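Side-chain contacts in phospholipase A1 (Streptomyces albidoflavus, PDB 4HYQ), which hydrolyses the sn-1 acyl ester bond of glycerophospholipids, releasing a fatty acid and a lysophospholipid: residues G55-T58 with S59-L62; F87-V90 with M91-V95; L96-E99 with A100-I103; G155-E158 with G159-T162. All blocks are in the same frame, centred on the assembly; numbering follows the deposited sequence.

Contact 1 (G55-T58 with S59-L62); sequences GAVT and SDVL
Val57 and Asp60 meet at the first turn of helix 58-65, where Val57 O receives a weak bond from Asp60 N and a 3.3 Å bond from Val61 N. Val57 is the N-cap residue. The turn follows strand 47-50, at one edge of the parallel sheet of this SGNH-hydrolase fold. Val57 has no side-chain acceptor, so there is no capping box. Asp60 alone reaches back to the N-cap N-H. Val57 N donates to Asp60 OD2 at 3.1 Å, with an N-H...O angle of 157°. The donor comes from above the carboxylate plane, 43° out of it. Asp60 CG lies anti to its own carbonyl carbon (chi1 -66°), which folds the carboxylate back to the start of the helix. There the helix N terminus would be expected to stabilise its negative charge. The two side chains cross at an oblique angle, with Val57 CG2 3.4 Å from Asp60 OD2. Val57 CG2 also lies 3.5 Å from Ser59 OG. One residue on, Leu62 N bonds to Thr58 O at 3.2 Å. Thr58 OG1 is hydrogen-bonded to Asp84 OD1, and Ala56 O accepts from Asn83 ND2. Asn83 and Asp84 end a Gly-Gly-Asn-Asp run, consistent with block III of SGNH hydrolases. A water donates both to Asp60 OD2 and, at 2.9 Å, to Gly55 O.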
ATOM      1  N   GLY A  55       7.368   2.569   5.688  1.00 11.34           N
ATOM      2  CA  GLY A  55       8.446   3.303   5.045  1.00 11.25           C
ATOM      3  C   GLY A  55       9.285   2.535   4.025  1.00 10.31           C
ATOM      4  O   GLY A  55      10.187   3.108   3.401  1.00 11.79           O
ATOM      5  N   ALA A  56       8.984   1.255   3.835  1.00  8.22           N
ATOM      6  CA  ALA A  56       9.760   0.424   2.912  1.00  8.56           C
ATOM      7  C   ALA A  56       9.750   0.903   1.469  1.00  9.24           C
ATOM      8  O   ALA A  56       8.718   1.357   0.968  1.00  8.94           O
ATOM      9  CB  ALA A  56       9.255  -1.024   2.957  1.00  9.23           C
ATOM     10  N   VAL A  57      10.907   0.801   0.811  1.00  8.93           N
ATOM     11  CA  VAL A  57      11.012   1.135  -0.606  1.00  9.04           C
ATOM     12  C   VAL A  57      11.365  -0.180  -1.290  1.00  9.16           C
ATOM     13  O   VAL A  57      11.634  -1.178  -0.616  1.00  6.49           O
ATOM     14  CB  VAL A  57      12.087   2.196  -0.909  1.00  9.02           C
ATOM     15  CG1 VAL A  57      11.610   3.548  -0.363  1.00 12.20           C
ATOM     16  CG2 VAL A  57      13.432   1.795  -0.329  1.00 11.26           C
ATOM     17  N   THR A  58      11.358  -0.200  -2.616  1.00  9.64           N
ATOM     18  CA  THR A  58      11.634  -1.452  -3.308  1.00 10.54           C
ATOM     19  C   THR A  58      12.955  -2.095  -2.917  1.00 11.24           C
ATOM     20  O   THR A  58      13.020  -3.314  -2.765  1.00 11.24           O
ATOM     21  CB  THR A  58      11.592  -1.289  -4.841  1.00 10.23           C
ATOM     22  OG1 THR A  58      12.509  -0.272  -5.248  1.00 10.53           O
ATOM     23  CG2 THR A  58      10.179  -0.919  -5.308  1.00 11.01           C
ATOM     24  N   SER A  59      14.009  -1.306  -2.740  1.00 12.12           N
ATOM     25  CA  SER A  59      15.284  -1.909  -2.379  1.00 13.27           C
ATOM     26  C   SER A  59      15.218  -2.557  -0.993  1.00 14.27           C
ATOM     27  O   SER A  59      15.951  -3.512  -0.726  1.00 13.89           O
ATOM     28  CB  SER A  59      16.432  -0.884  -2.452  1.00 16.06           C
ATOM     29  OG  SER A  59      16.301   0.150  -1.505  1.00 19.33           O
ATOM     30  N   ASP A  60      14.346  -2.058  -0.114  1.00 11.98           N
ATOM     31  CA  ASP A  60      14.211  -2.661   1.210  1.00 12.49           C
ATOM     32  C   ASP A  60      13.550  -4.028   1.106  1.00 12.29           C
ATOM     33  O   ASP A  60      13.872  -4.936   1.874  1.00 13.98           O
ATOM     34  CB  ASP A  60      13.344  -1.817   2.161  1.00 14.01           C
ATOM     35  CG  ASP A  60      13.966  -0.480   2.516  1.00 14.93           C
ATOM     36  OD1 ASP A  60      15.213  -0.353   2.521  1.00 17.03           O
ATOM     37  OD2 ASP A  60      13.191   0.451   2.812  1.00 14.39           O
ATOM     38  N   VAL A  61      12.599  -4.177   0.185  1.00 11.66           N
ATOM     39  CA  VAL A  61      11.931  -5.468   0.044  1.00 11.21           C
ATOM     40  C   VAL A  61      12.987  -6.486  -0.389  1.00 11.06           C
ATOM     41  O   VAL A  61      13.071  -7.577   0.173  1.00 12.08           O
ATOM     42  CB  VAL A  61      10.779  -5.406  -0.993  1.00  9.75           C
ATOM     43  CG1 VAL A  61      10.183  -6.792  -1.206  1.00 12.11           C
ATOM     44  CG2 VAL A  61       9.697  -4.452  -0.484  1.00 10.21           C
ATOM     45  N   LEU A  62      13.810  -6.103  -1.358  1.00 11.59           N
ATOM     46  CA  LEU A  62      14.869  -6.983  -1.861  1.00 14.61           C
ATOM     47  C   LEU A  62      15.921  -7.310  -0.803  1.00 17.37           C
ATOM     48  O   LEU A  62      16.367  -8.454  -0.692  1.00 17.53           O
ATOM     49  CB  LEU A  62      15.560  -6.339  -3.058  1.00 16.18           C
ATOM     50  CG  LEU A  62      14.752  -6.202  -4.351  1.00 17.14           C
ATOM     51  CD1 LEU A  62      15.456  -5.242  -5.297  1.00 20.76           C
ATOM     52  CD2 LEU A  62      14.573  -7.574  -4.994  1.00 21.53           C
TER
HETATM   53  O   HOH W   1      13.057   2.844   3.660  1.00 18.25           O

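Contact 2 (F87-V90 with M91-V95); sequences FADV and MTTCV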
ATOM      1  N   PHE A  87       5.796   9.674  -2.184  1.00 17.23           N
ATOM      2  CA  PHE A  87       4.496  10.232  -1.867  1.00 18.52           C
ATOM      3  C   PHE A  87       4.340  10.810  -0.465  1.00 18.75           C
ATOM      4  O   PHE A  87       3.511  11.696  -0.261  1.00 18.36           O
ATOM      5  CB  PHE A  87       3.391   9.241  -2.246  1.00 20.85           C
ATOM      6  CG  PHE A  87       3.097   9.258  -3.725  1.00 24.43           C
ATOM      7  CD1 PHE A  87       3.267   8.128  -4.513  1.00 26.32           C
ATOM      8  CD2 PHE A  87       2.741  10.454  -4.347  1.00 26.45           C
ATOM      9  CE1 PHE A  87       3.097   8.192  -5.901  1.00 25.52           C
ATOM     10  CE2 PHE A  87       2.572  10.527  -5.727  1.00 27.00           C
ATOM     11  CZ  PHE A  87       2.751   9.387  -6.504  1.00 26.94           C
ATOM     12  N   ALA A  88       5.144  10.356   0.490  1.00 18.01           N
ATOM     13  CA  ALA A  88       5.071  10.935   1.830  1.00 19.66           C
ATOM     14  C   ALA A  88       5.577  12.387   1.747  1.00 19.48           C
ATOM     15  O   ALA A  88       5.005  13.284   2.363  1.00 19.39           O
ATOM     16  CB  ALA A  88       5.918  10.138   2.806  1.00 19.82           C
ATOM     17  N   ASP A  89       6.647  12.612   0.983  1.00 17.80           N
ATOM     18  CA  ASP A  89       7.190  13.959   0.800  1.00 18.20           C
ATOM     19  C   ASP A  89       6.177  14.788   0.016  1.00 16.17           C
ATOM     20  O   ASP A  89       6.006  15.975   0.264  1.00 15.11           O
ATOM     21  CB  ASP A  89       8.513  13.924   0.024  1.00 22.29           C
ATOM     22  CG  ASP A  89       9.171  15.302  -0.075  1.00 26.25           C
ATOM     23  OD1 ASP A  89       9.465  15.889   0.987  1.00 29.88           O
ATOM     24  OD2 ASP A  89       9.389  15.805  -1.204  1.00 29.95           O
ATOM     25  N   VAL A  90       5.512  14.162  -0.951  1.00 13.72           N
ATOM     26  CA  VAL A  90       4.498  14.867  -1.731  1.00 13.57           C
ATOM     27  C   VAL A  90       3.386  15.352  -0.802  1.00 14.12           C
ATOM     28  O   VAL A  90       2.960  16.514  -0.871  1.00 13.29           O
ATOM     29  CB  VAL A  90       3.879  13.952  -2.815  1.00 14.96           C
ATOM     30  CG1 VAL A  90       2.630  14.596  -3.404  1.00 14.89           C
ATOM     31  CG2 VAL A  90       4.920  13.682  -3.921  1.00 15.57           C
ATOM     32  N   MET A  91       2.919  14.467   0.074  1.00 12.64           N
ATOM     33  CA  MET A  91       1.841  14.852   0.981  1.00 12.36           C
ATOM     34  C   MET A  91       2.290  15.954   1.946  1.00 13.00           C
ATOM     35  O   MET A  91       1.517  16.857   2.247  1.00 14.26           O
ATOM     36  CB  MET A  91       1.316  13.636   1.753  1.00 14.29           C
ATOM     37  CG  MET A  91       0.713  12.543   0.861  1.00 15.62           C
ATOM     38  SD  MET A  91      -0.255  13.190  -0.538  1.00 18.81           S
ATOM     39  CE  MET A  91      -1.713  13.712   0.256  1.00 18.50           C
ATOM     40  N   THR A  92       3.534  15.899   2.417  1.00 14.34           N
ATOM     41  CA  THR A  92       4.032  16.938   3.317  1.00 15.55           C
ATOM     42  C   THR A  92       4.017  18.274   2.571  1.00 15.41           C
ATOM     43  O   THR A  92       3.600  19.298   3.113  1.00 13.56           O
ATOM     44  CB  THR A  92       5.464  16.618   3.797  1.00 17.46           C
ATOM     45  OG1 THR A  92       5.441  15.394   4.540  1.00 17.83           O
ATOM     46  CG2 THR A  92       6.013  17.737   4.686  1.00 20.30           C
ATOM     47  N   THR A  93       4.461  18.259   1.317  1.00 14.64           N
ATOM     48  CA  THR A  93       4.483  19.471   0.509  1.00 15.17           C
ATOM     49  C   THR A  93       3.080  20.028   0.287  1.00 16.31           C
ATOM     50  O   THR A  93       2.844  21.233   0.426  1.00 16.30           O
ATOM     51  CB  THR A  93       5.144  19.199  -0.860  1.00 14.96           C
ATOM     52  OG1 THR A  93       6.516  18.847  -0.646  1.00 16.00           O
ATOM     53  CG2 THR A  93       5.059  20.430  -1.770  1.00 14.66           C
ATOM     54  N   CYS A  94       2.138  19.150  -0.038  1.00 15.59           N
ATOM     55  CA  CYS A  94       0.776  19.585  -0.297  1.00 16.38           C
ATOM     56  C   CYS A  94       0.078  20.127   0.949  1.00 16.40           C
ATOM     57  O   CYS A  94      -0.751  21.033   0.857  1.00 18.96           O
ATOM     58  CB  CYS A  94      -0.028  18.435  -0.895  1.00 16.24           C
ATOM     59  SG  CYS A  94       0.540  18.055  -2.590  1.00 16.85           S
ATOM     60  N   VAL A  95       0.403  19.576   2.110  1.00 14.83           N
ATOM     61  CA  VAL A  95      -0.216  20.038   3.340  1.00 16.09           C
ATOM     62  C   VAL A  95       0.371  21.359   3.841  1.00 16.26           C
ATOM     63  O   VAL A  95      -0.364  22.270   4.222  1.00 17.28           O
ATOM     64  CB  VAL A  95      -0.090  18.962   4.444  1.00 17.28           C
ATOM     65  CG1 VAL A  95      -0.461  19.538   5.818  1.00 17.91           C
ATOM     66  CG2 VAL A  95      -1.018  17.795   4.109  1.00 16.92           C
TER
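Val90 and Cys94 lie one turn apart on helix 87-96, with Val90 CG1 4.1 Å from Cys94 SG. Val90 CG1 also lies 4.3 Å from Met91 SD. This methyl is anti to the backbone N (chi1 168°), which carries it forward along the helix toward both sulfurs. Met91 bends at chi2 and chi3. Met91 CG passes 3.1 Å from Phe87 O, the acceptor of Met91 N. Cys94 SG lies beside the backbone, 3.3 Å from Val90 O, and is joined in a disulfide to Cys102 on helix 99-115. Thr93 N and Thr93 OG1 reach Asp89 O from opposite faces of its carbonyl plane, at 3.0 and 3.1 Å. Asp89 and Thr93 also face helix 99-115. Asp89 makes a salt bridge there through OD2 to Arg105, and Thr93 CG2 touches Asn101 O. Phe87, Val90 and Met91 pack between helices 99-115 and 158-181, with Phe145 and Tyr217 also on Met91. The second bond to Asp89 O satisfies the Thr93 hydroxyl within the helix and should restrict rotation of that side chain.

Contact 3 (L96-E99 with A100-I103); sequences LQSE and ANCI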
ATOM      1  N   LEU A  96       1.693  21.473   3.798  1.00 15.87           N
ATOM      2  CA  LEU A  96       2.374  22.654   4.316  1.00 16.26           C
ATOM      3  C   LEU A  96       2.718  23.781   3.354  1.00 16.70           C
ATOM      4  O   LEU A  96       3.133  24.857   3.805  1.00 18.17           O
ATOM      5  CB  LEU A  96       3.649  22.213   5.028  1.00 17.53           C
ATOM      6  CG  LEU A  96       3.406  21.217   6.168  1.00 20.32           C
ATOM      7  CD1 LEU A  96       4.732  20.741   6.709  1.00 21.82           C
ATOM      8  CD2 LEU A  96       2.575  21.880   7.267  1.00 21.83           C
ATOM      9  N   GLN A  97       2.575  23.557   2.052  1.00 15.20           N
ATOM     10  CA  GLN A  97       2.897  24.613   1.092  1.00 16.05           C
ATOM     11  C   GLN A  97       1.681  25.078   0.282  1.00 16.39           C
ATOM     12  O   GLN A  97       0.539  24.801   0.658  1.00 18.12           O
ATOM     13  CB  GLN A  97       4.055  24.153   0.191  1.00 14.73           C
ATOM     14  CG  GLN A  97       5.258  23.657   1.007  1.00 15.53           C
ATOM     15  CD  GLN A  97       6.499  23.399   0.167  1.00 16.67           C
ATOM     16  OE1 GLN A  97       6.473  23.533  -1.051  1.00 17.48           O
ATOM     17  NE2 GLN A  97       7.600  23.041   0.828  1.00 17.19           N
ATOM     18  N   SER A  98       1.909  25.797  -0.811  1.00 17.63           N
ATOM     19  CA  SER A  98       0.800  26.316  -1.618  1.00 19.82           C
ATOM     20  C   SER A  98       0.289  25.300  -2.628  1.00 21.70           C
ATOM     21  O   SER A  98       0.951  24.304  -2.903  1.00 21.28           O
ATOM     22  CB  SER A  98       1.243  27.562  -2.382  1.00 20.45           C
ATOM     23  OG  SER A  98       1.988  27.189  -3.536  1.00 20.59           O
ATOM     24  N   GLU A  99      -0.882  25.573  -3.194  1.00 23.31           N
ATOM     25  CA  GLU A  99      -1.455  24.677  -4.188  1.00 24.74           C
ATOM     26  C   GLU A  99      -0.472  24.488  -5.346  1.00 24.55           C
ATOM     27  O   GLU A  99      -0.292  23.374  -5.836  1.00 24.75           O
ATOM     28  CB  GLU A  99      -2.786  25.225  -4.713  1.00 25.96           C
ATOM     29  CG  GLU A  99      -3.510  24.233  -5.623  1.00 30.19           C
ATOM     30  CD  GLU A  99      -4.948  24.622  -5.919  1.00 31.88           C
ATOM     31  OE1 GLU A  99      -5.622  25.171  -5.025  1.00 34.87           O
ATOM     32  OE2 GLU A  99      -5.411  24.355  -7.047  1.00 36.43           O
ATOM     33  N   ALA A 100       0.166  25.576  -5.771  1.00 23.60           N
ATOM     34  CA  ALA A 100       1.131  25.533  -6.859  1.00 23.10           C
ATOM     35  C   ALA A 100       2.300  24.614  -6.527  1.00 22.75           C
ATOM     36  O   ALA A 100       2.766  23.847  -7.378  1.00 22.89           O
ATOM     37  CB  ALA A 100       1.653  26.925  -7.148  1.00 24.27           C
ATOM     38  N   ASN A 101       2.786  24.710  -5.295  1.00 19.86           N
ATOM     39  CA  ASN A 101       3.902  23.882  -4.861  1.00 18.92           C
ATOM     40  C   ASN A 101       3.468  22.427  -4.861  1.00 18.36           C
ATOM     41  O   ASN A 101       4.250  21.534  -5.198  1.00 17.93           O
ATOM     42  CB  ASN A 101       4.348  24.237  -3.445  1.00 18.92           C
ATOM     43  CG  ASN A 101       4.940  25.633  -3.333  1.00 19.88           C
ATOM     44  OD1 ASN A 101       5.745  26.070  -4.170  1.00 21.54           O
ATOM     45  ND2 ASN A 101       4.567  26.329  -2.281  1.00 13.16           N
ATOM     46  N   CYS A 102       2.227  22.194  -4.446  1.00 17.25           N
ATOM     47  CA  CYS A 102       1.681  20.846  -4.388  1.00 17.96           C
ATOM     48  C   CYS A 102       1.632  20.222  -5.776  1.00 18.59           C
ATOM     49  O   CYS A 102       2.095  19.097  -5.967  1.00 17.54           O
ATOM     50  CB  CYS A 102       0.281  20.871  -3.769  1.00 18.92           C
ATOM     51  SG  CYS A 102      -0.619  19.279  -3.730  1.00 17.95           S
ATOM     52  N   ILE A 103       1.094  20.962  -6.743  1.00 18.40           N
ATOM     53  CA  ILE A 103       0.983  20.463  -8.120  1.00 20.27           C
ATOM     54  C   ILE A 103       2.333  20.123  -8.719  1.00 19.53           C
ATOM     55  O   ILE A 103       2.509  19.057  -9.329  1.00 19.77           O
ATOM     56  CB  ILE A 103       0.303  21.497  -9.039  1.00 22.45           C
ATOM     57  CG1 ILE A 103      -1.077  21.856  -8.485  1.00 24.13           C
ATOM     58  CG2 ILE A 103       0.223  20.962 -10.460  1.00 23.26           C
ATOM     59  CD1 ILE A 103      -1.975  20.679  -8.199  1.00 25.13           C
TER
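Ser98 O accepts from Cys102 N at 2.9 Å. The Ser98 hydroxyl works one residue earlier, where Ser98 OG accepts from Asn101 N at 3.1 Å and 161°. The Ser98 chi1 of 79° sets OG between the backbone N and the carbonyl carbon, from where it reaches over the open end of the helix. Ala100 CB rests 3.6 Å from Ser98 OG. Ser98 is the N-cap residue of helix 99-115, right after Gln97 has left the preceding helix 87-96. The two helices form an alpha-alpha hairpin with a very short connection, further joined by the Cys94-Cys102 disulfide. The extended Gln97 side chain crosses that of Asn101 at about a right angle. Gln97 OE1 touches Asn101 CB at 3.3 Å. On the next rung Ile103 N donates to Glu99 O at 2.9 Å. Ile103 CG1 sits close by, 3.2 Å from Glu99 O. Cys102 CB packs against Glu99 O at 3.3 Å, while SG stands anti to the backbone N (chi1 175°), toward helix 87-96. Glu99 points its carboxylate off the turn, and OE1 is hydrogen-bonded to Thr157 OG1 at the start of helix 158-181.

Contact 4 (G155-E158 with G159-T162); sequences GLTE and GERT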
ATOM      1  N   GLY A 155      -9.515  18.925   4.201  1.00 32.90           N
ATOM      2  CA  GLY A 155      -9.287  18.045   3.065  1.00 31.89           C
ATOM      3  C   GLY A 155      -8.494  18.566   1.874  1.00 32.01           C
ATOM      4  O   GLY A 155      -8.512  17.909   0.829  1.00 32.14           O
ATOM      5  N   LEU A 156      -7.823  19.712   2.023  1.00 30.57           N
ATOM      6  CA  LEU A 156      -7.025  20.333   0.947  1.00 30.05           C
ATOM      7  C   LEU A 156      -7.909  21.030  -0.064  1.00 27.48           C
ATOM      8  O   LEU A 156      -9.146  20.940   0.004  1.00 28.83           O
ATOM      9  CB  LEU A 156      -6.179  19.277   0.231  1.00 30.43           C
ATOM     10  CG  LEU A 156      -5.115  18.586   1.081  1.00 33.45           C
ATOM     11  CD1 LEU A 156      -3.802  18.579   0.320  1.00 33.80           C
ATOM     12  CD2 LEU A 156      -4.956  19.343   2.417  1.00 35.05           C
ATOM     13  N   THR A 157      -7.305  21.718  -1.037  1.00 26.17           N
ATOM     14  CA  THR A 157      -8.124  22.364  -2.042  1.00 25.56           C
ATOM     15  C   THR A 157      -8.510  21.297  -3.061  1.00 26.10           C
ATOM     16  O   THR A 157      -7.859  20.246  -3.174  1.00 25.19           O
ATOM     17  CB  THR A 157      -7.369  23.513  -2.761  1.00 25.43           C
ATOM     18  OG1 THR A 157      -6.349  22.957  -3.601  1.00 23.14           O
ATOM     19  CG2 THR A 157      -6.728  24.440  -1.711  1.00 23.61           C
ATOM     20  N   GLU A 158      -9.572  21.578  -3.807  1.00 26.61           N
ATOM     21  CA  GLU A 158     -10.048  20.678  -4.833  1.00 26.81           C
ATOM     22  C   GLU A 158      -8.946  20.383  -5.838  1.00 25.66           C
ATOM     23  O   GLU A 158      -8.750  19.232  -6.231  1.00 25.12           O
ATOM     24  CB  GLU A 158     -11.253  21.294  -5.552  1.00 30.66           C
ATOM     25  CG  GLU A 158     -11.670  20.564  -6.838  1.00 34.97           C
ATOM     26  CD  GLU A 158     -12.881  21.204  -7.516  1.00 39.48           C
ATOM     27  OE1 GLU A 158     -13.985  21.175  -6.925  1.00 41.73           O
ATOM     28  OE2 GLU A 158     -12.732  21.743  -8.638  1.00 41.32           O
ATOM     29  N   GLY A 159      -8.233  21.426  -6.254  1.00 22.51           N
ATOM     30  CA  GLY A 159      -7.164  21.240  -7.213  1.00 20.16           C
ATOM     31  C   GLY A 159      -6.096  20.290  -6.705  1.00 18.11           C
ATOM     32  O   GLY A 159      -5.551  19.497  -7.477  1.00 17.25           O
ATOM     33  N   GLU A 160      -5.791  20.366  -5.410  1.00 15.96           N
ATOM     34  CA  GLU A 160      -4.768  19.499  -4.815  1.00 15.44           C
ATOM     35  C   GLU A 160      -5.284  18.068  -4.700  1.00 15.08           C
ATOM     36  O   GLU A 160      -4.553  17.112  -4.983  1.00 13.30           O
ATOM     37  CB  GLU A 160      -4.346  20.031  -3.437  1.00 16.39           C
ATOM     38  CG  GLU A 160      -3.568  21.344  -3.516  1.00 18.63           C
ATOM     39  CD  GLU A 160      -3.277  21.951  -2.155  1.00 22.47           C
ATOM     40  OE1 GLU A 160      -4.201  22.032  -1.326  1.00 24.84           O
ATOM     41  OE2 GLU A 160      -2.123  22.360  -1.915  1.00 29.43           O
ATOM     42  N   ARG A 161      -6.541  17.925  -4.292  1.00 15.43           N
ATOM     43  CA  ARG A 161      -7.144  16.601  -4.173  1.00 16.41           C
ATOM     44  C   ARG A 161      -7.189  15.916  -5.533  1.00 17.20           C
ATOM     45  O   ARG A 161      -6.954  14.719  -5.646  1.00 16.01           O
ATOM     46  CB  ARG A 161      -8.564  16.702  -3.647  1.00 17.51           C
ATOM     47  CG  ARG A 161      -8.661  17.136  -2.222  1.00 18.84           C
ATOM     48  CD  ARG A 161     -10.098  17.070  -1.820  1.00 22.75           C
ATOM     49  NE  ARG A 161     -10.427  18.137  -0.899  1.00 26.25           N
ATOM     50  CZ  ARG A 161     -11.664  18.439  -0.530  1.00 28.65           C
ATOM     51  NH1 ARG A 161     -12.695  17.748  -1.008  1.00 28.30           N
ATOM     52  NH2 ARG A 161     -11.864  19.433   0.317  1.00 30.07           N
ATOM     53  N   THR A 162      -7.511  16.686  -6.563  1.00 17.09           N
ATOM     54  CA  THR A 162      -7.585  16.160  -7.918  1.00 16.52           C
ATOM     55  C   THR A 162      -6.224  15.677  -8.392  1.00 16.08           C
ATOM     56  O   THR A 162      -6.097  14.608  -9.000  1.00 16.51           O
ATOM     57  CB  THR A 162      -8.099  17.239  -8.882  1.00 17.14           C
ATOM     58  OG1 THR A 162      -9.453  17.563  -8.536  1.00 19.51           O
ATOM     59  CG2 THR A 162      -8.028  16.759 -10.304  1.00 19.10           C
TER
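Thr157 and Glu160 bond to each other reciprocally in a capping box. Glu160 N donates to Thr157 OG1 at 3.2 Å. In return Thr157 N donates to Glu160 OE1 at 3.1 Å, almost straight at 174°, on the lone pair away from the other carboxylate oxygen. With CG anti to the carbonyl carbon (chi1 -69°), the extended Glu160 chain returns to the N-cap. Leu156 crosses it at about a right angle, with Leu156 CB 3.7 Å from Glu160 OE1. Arg161 closes the turn behind the cap. Arg161 NE reaches back to the loop carbonyl of Leu156 and bonds to Leu156 O at 3.2 Å from above the carbonyl plane. A further bond from Arg161 NE to Gly155 O is weak and doubtful. At the far side of the turn Glu158 O takes two bonds from Thr162, from N and from OG1, each 2.9 Å. Further out, Thr157 OG1 is held by Glu99, and Tyr146, Leu148 and Cys152 pack on Arg161. The Thr157 N-H and the helix end would tend to favour the charged form of the Glu160 carboxylate, while burial, Cys94 O and nearby Glu99 would oppose it.

The contacts follow one another along the chain without nesting or crossing. Contact 1 closes the loop from strand 47-50 into helix 58-65. It stands apart from the rest, its nearest atoms about 8 Å from contact 2. Contact 2 lies within helix 87-96. Contact 3 turns the chain into helix 99-115, and a disulfide ties it back to contact 2. Contact 4 comes later and closes the loop into helix 158-181. It is tied to contact 3 by the probable hydrogen bond between Glu99 OE1 and Thr157 OG1, and Glu160 and Leu156 pack near Cys94 O of contact 2. Contacts 2 to 4 thus tie the ends of three helices on one side of the chain's centre, while contact 1 lies nearer the centre of the chain.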